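Local coordinates for Non-structural protein 2 (Human rotavirus C, PDB 2GU0) that probably binds single-stranded RNA, hydrolyses nucleoside and RNA 5'-triphosphates with magnesium and helps build viroplasms for genome replication and packaging, working as a homooctamer, at residues F10-E14 / D15-W19; Y20-K24 / K25-T29. All coordinates share one frame; numbering follows the deposited sequence.

Contact 1 (F10-E14 / D15-W19); sequences FSLTE and DKVVW
Phe10 and Trp19 face each other across a beta hairpin as an antiparallel non-hydrogen-bonded pair, their CA atoms 4.4 Å apart. Followed outward, the Phe10 side chain starts with CB over one face of the indole, 4.2 Å from the centroid of the six-membered ring, a CH-pi contact. Val17 CG1 lies over the indole rim on this same face and meets Phe10 CB at 4.0 Å. Phe10 CG then sits between its own backbone N and carbonyl carbon (chi1 58°), a turn that carries the ring away from strand 18-21. Of the ring atoms, CD2 still comes to 4.0 Å from Trp19 CZ3, and the two rings form an offset edge-to-face pair with planes at 74°, the phenyl edge toward the indole face. The Phe10 ring also meets the ring of Phe97, and the side chain touches Phe99 and Val102.

The next pair, Ser11 and Val18, is hydrogen-bonded: Ser11 N gives to Val18 O at 2.8 Å, and Val18 N returns a nearly straight bond (176°) to Ser11 O. Side chains also meet nearer the turn: Leu12 and Val17 lie side by side, CD2 to CG2 3.7 Å, while the bent Glu14 chain brings its CG to 3.8 Å from Val18 CG2.

The hairpin of strands 8-11 and 18-21 lies at the surface of the subunit. Helix 74-90 and the loop beyond it hold the turn through Thr94 OG1 to Glu14 O and backbone bonding of Val17 with Met92, and strand 18-21 through Trp19 N to Asn88 OD1.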
# COMPACT_ATOMS: atom_id res chain seq x y z
N PHE A 10 -25.63 29.39 19.72
CA PHE A 10 -26.43 29.01 20.88
C PHE A 10 -27.93 29.14 20.70
O PHE A 10 -28.42 29.75 19.75
CB PHE A 10 -26.00 29.85 22.08
CG PHE A 10 -26.13 31.32 21.85
CD1 PHE A 10 -27.38 31.93 21.91
CD2 PHE A 10 -25.03 32.08 21.50
CE1 PHE A 10 -27.52 33.29 21.60
CE2 PHE A 10 -25.16 33.43 21.19
CZ PHE A 10 -26.41 34.04 21.25
N SER A 11 -28.66 28.55 21.65
CA SER A 11 -30.12 28.58 21.67
C SER A 11 -30.52 28.94 23.10
O SER A 11 -29.84 28.55 24.06
CB SER A 11 -30.68 27.21 21.29
OG SER A 11 -32.07 27.29 21.02
N LEU A 12 -31.61 29.68 23.24
CA LEU A 12 -32.11 30.12 24.54
C LEU A 12 -33.52 29.64 24.86
O LEU A 12 -34.14 30.11 25.82
CB LEU A 12 -32.07 31.65 24.62
CG LEU A 12 -30.69 32.29 24.60
CD1 LEU A 12 -30.82 33.78 24.79
CD2 LEU A 12 -29.84 31.70 25.72
N THR A 13 -34.04 28.72 24.06
CA THR A 13 -35.39 28.19 24.28
C THR A 13 -35.51 27.35 25.55
O THR A 13 -36.60 27.24 26.12
CB THR A 13 -35.85 27.33 23.08
OG1 THR A 13 -34.80 26.42 22.72
CG2 THR A 13 -36.21 28.21 21.90
N GLU A 14 -34.40 26.76 25.99
CA GLU A 14 -34.41 25.92 27.18
C GLU A 14 -34.09 26.66 28.47
O GLU A 14 -33.84 27.87 28.48
CB GLU A 14 -33.42 24.77 27.02
CG GLU A 14 -33.65 23.92 25.78
CD GLU A 14 -35.07 23.39 25.69
OE1 GLU A 14 -36.01 24.20 25.47
OE2 GLU A 14 -35.25 22.16 25.84
N ASP A 15 -34.10 25.91 29.57
CA ASP A 15 -33.83 26.47 30.87
C ASP A 15 -32.40 26.98 30.92
O ASP A 15 -32.14 28.10 31.36
CB ASP A 15 -34.05 25.42 31.96
CG ASP A 15 -34.34 26.04 33.30
OD1 ASP A 15 -33.97 25.42 34.33
OD2 ASP A 15 -34.94 27.14 33.33
N LYS A 16 -31.47 26.14 30.48
CA LYS A 16 -30.06 26.53 30.45
C LYS A 16 -29.69 26.80 28.99
O LYS A 16 -30.36 26.31 28.07
CB LYS A 16 -29.16 25.42 31.01
CG LYS A 16 -29.25 25.16 32.52
CD LYS A 16 -30.34 24.15 32.86
CE LYS A 16 -30.24 23.68 34.31
NZ LYS A 16 -28.98 22.91 34.56
N VAL A 17 -28.64 27.59 28.77
CA VAL A 17 -28.20 27.88 27.42
C VAL A 17 -27.71 26.60 26.73
O VAL A 17 -27.01 25.78 27.33
CB VAL A 17 -27.05 28.88 27.42
CG1 VAL A 17 -26.57 29.13 25.99
CG2 VAL A 17 -27.50 30.17 28.08
N VAL A 18 -28.11 26.43 25.48
CA VAL A 18 -27.69 25.26 24.72
C VAL A 18 -26.74 25.70 23.63
O VAL A 18 -27.05 26.60 22.85
CB VAL A 18 -28.89 24.56 24.08
CG1 VAL A 18 -28.44 23.27 23.42
CG2 VAL A 18 -29.96 24.29 25.14
N TRP A 19 -25.56 25.08 23.58
CA TRP A 19 -24.57 25.44 22.57
C TRP A 19 -24.51 24.43 21.45
O TRP A 19 -24.75 23.25 21.66
CB TRP A 19 -23.20 25.56 23.21
CG TRP A 19 -23.18 26.51 24.37
CD1 TRP A 19 -23.49 26.24 25.67
CD2 TRP A 19 -22.88 27.90 24.31
NE1 TRP A 19 -23.39 27.37 26.42
CE2 TRP A 19 -23.01 28.41 25.62
CE3 TRP A 19 -22.50 28.78 23.28
CZ2 TRP A 19 -22.78 29.74 25.92
CZ3 TRP A 19 -22.27 30.09 23.58
CH2 TRP A 19 -22.42 30.57 24.89

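Contact 2 (Y20-K24 / K25-T29); sequences YPINK and KAVQT
Asn23 is the N-cap of helix 24-32, its side chain accepting from the backbone of Ala26 as strand 18-21 gives way to the helix. The charged contact is that of Lys25: its NZ has a weak bond to Tyr49 OH and a long, weak ion pair with Asp120 of a second subunit, placing this helix start at an interface of the octamer.

Apolar contact is made by Ile22, whose CG2 meets Val27 CG2 at 3.8 Å, the two side chains crossing at about a right angle; Tyr76 of helix 74-90 touches both.

Among the hydrogen bonds, the capping one runs from Ala26 N to Asn23 OD1 at 2.7 Å, the donor lying above the amide carbonyl plane, 39° out of it. Asn23 CG, set between the backbone N and the carbonyl carbon (chi1 71°), brings OD1 back over the first turn. The other end of the amide is held as well, ND2 giving to Tyr49 O, which should fix the rotation of the cap. Backbone bonds follow from Val27 N to Asn23 O and from Gln28 N to Lys24 O. From one turn later, Thr29 gives two bonds to Lys25 O, its N at 2.8 Å and its OG1 at 3.0 Å.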
# COMPACT_ATOMS: atom_id res chain seq x y z
N TYR A 20 -24.19 24.90 20.25
CA TYR A 20 -24.07 24.03 19.10
C TYR A 20 -22.75 24.21 18.34
O TYR A 20 -22.20 25.31 18.28
CB TYR A 20 -25.22 24.26 18.12
CG TYR A 20 -26.57 24.14 18.76
CD1 TYR A 20 -27.20 25.25 19.33
CD2 TYR A 20 -27.22 22.90 18.83
CE1 TYR A 20 -28.43 25.13 19.96
CE2 TYR A 20 -28.46 22.78 19.45
CZ TYR A 20 -29.06 23.89 20.02
OH TYR A 20 -30.27 23.77 20.66
N PRO A 21 -22.23 23.12 17.76
CA PRO A 21 -20.98 23.10 16.99
C PRO A 21 -21.17 23.82 15.66
O PRO A 21 -22.27 23.81 15.11
CB PRO A 21 -20.76 21.60 16.75
CG PRO A 21 -21.47 20.94 17.85
CD PRO A 21 -22.72 21.75 17.98
N ILE A 22 -20.13 24.46 15.16
CA ILE A 22 -20.22 25.13 13.86
C ILE A 22 -19.37 24.29 12.89
O ILE A 22 -18.22 23.98 13.19
CB ILE A 22 -19.67 26.56 13.92
CG1 ILE A 22 -20.65 27.45 14.69
CG2 ILE A 22 -19.50 27.11 12.54
CD1 ILE A 22 -20.20 28.89 14.78
N ASN A 23 -19.92 23.93 11.74
CA ASN A 23 -19.14 23.11 10.82
C ASN A 23 -18.46 23.89 9.70
O ASN A 23 -18.81 25.05 9.44
CB ASN A 23 -20.00 21.97 10.25
CG ASN A 23 -21.05 22.45 9.28
OD1 ASN A 23 -20.74 22.87 8.17
ND2 ASN A 23 -22.31 22.38 9.69
N LYS A 24 -17.49 23.23 9.05
CA LYS A 24 -16.72 23.86 7.99
C LYS A 24 -17.52 24.26 6.78
O LYS A 24 -17.21 25.26 6.14
CB LYS A 24 -15.57 22.95 7.56
CG LYS A 24 -15.99 21.71 6.81
CD LYS A 24 -14.79 20.82 6.52
CE LYS A 24 -15.25 19.45 6.04
NZ LYS A 24 -14.12 18.49 5.88
N LYS A 25 -18.55 23.50 6.43
CA LYS A 25 -19.34 23.91 5.28
C LYS A 25 -20.05 25.20 5.64
O LYS A 25 -20.09 26.14 4.84
CB LYS A 25 -20.35 22.82 4.89
CG LYS A 25 -19.69 21.50 4.57
CD LYS A 25 -18.66 21.64 3.46
CE LYS A 25 -19.31 21.44 2.12
NZ LYS A 25 -19.90 20.07 2.05
N ALA A 26 -20.61 25.26 6.84
CA ALA A 26 -21.29 26.46 7.27
C ALA A 26 -20.31 27.62 7.02
O ALA A 26 -20.59 28.51 6.23
CB ALA A 26 -21.63 26.37 8.72
N VAL A 27 -19.16 27.56 7.67
CA VAL A 27 -18.14 28.59 7.52
C VAL A 27 -17.84 28.89 6.05
O VAL A 27 -17.82 30.03 5.64
CB VAL A 27 -16.83 28.17 8.22
CG1 VAL A 27 -15.75 29.23 8.01
CG2 VAL A 27 -17.09 27.98 9.70
N GLN A 28 -17.61 27.85 5.25
CA GLN A 28 -17.31 28.05 3.83
C GLN A 28 -18.41 28.86 3.16
O GLN A 28 -18.13 29.75 2.35
CB GLN A 28 -17.15 26.68 3.14
CG GLN A 28 -17.36 26.68 1.64
CD GLN A 28 -17.00 25.34 1.02
OE1 GLN A 28 -17.18 24.29 1.63
NE2 GLN A 28 -16.50 25.37 -0.22
N THR A 29 -19.65 28.55 3.51
CA THR A 29 -20.82 29.22 2.96
C THR A 29 -20.94 30.70 3.36
O THR A 29 -21.19 31.56 2.52
CB THR A 29 -22.09 28.48 3.39
OG1 THR A 29 -22.04 27.16 2.87
CG2 THR A 29 -23.33 29.17 2.87

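Overall arrangement
Contacts 1 and 2 follow in series along residues 10-29, their centres 19 Å apart, and share strand 18-21: contact 1 closes the hairpin, and contact 2 turns the outgoing strand into helix 24-32. They meet where Tyr20 CE1 packs 3.3 Å from Ser11 CB across the two-stranded sheet. Helix 74-90 backs both, through Asn88 at the hairpin and Tyr76 at the helix start. Within the assembly they differ, for contact 2 reaches a second subunit while no other chain touches contact 1. Both lie in the N-terminal part of the protein, away from the predicted ATP-binding residues, some of which (Gln107 to Arg109) are in that part too, and from His222, the predicted active-site residue in the C-terminal HIT-like part.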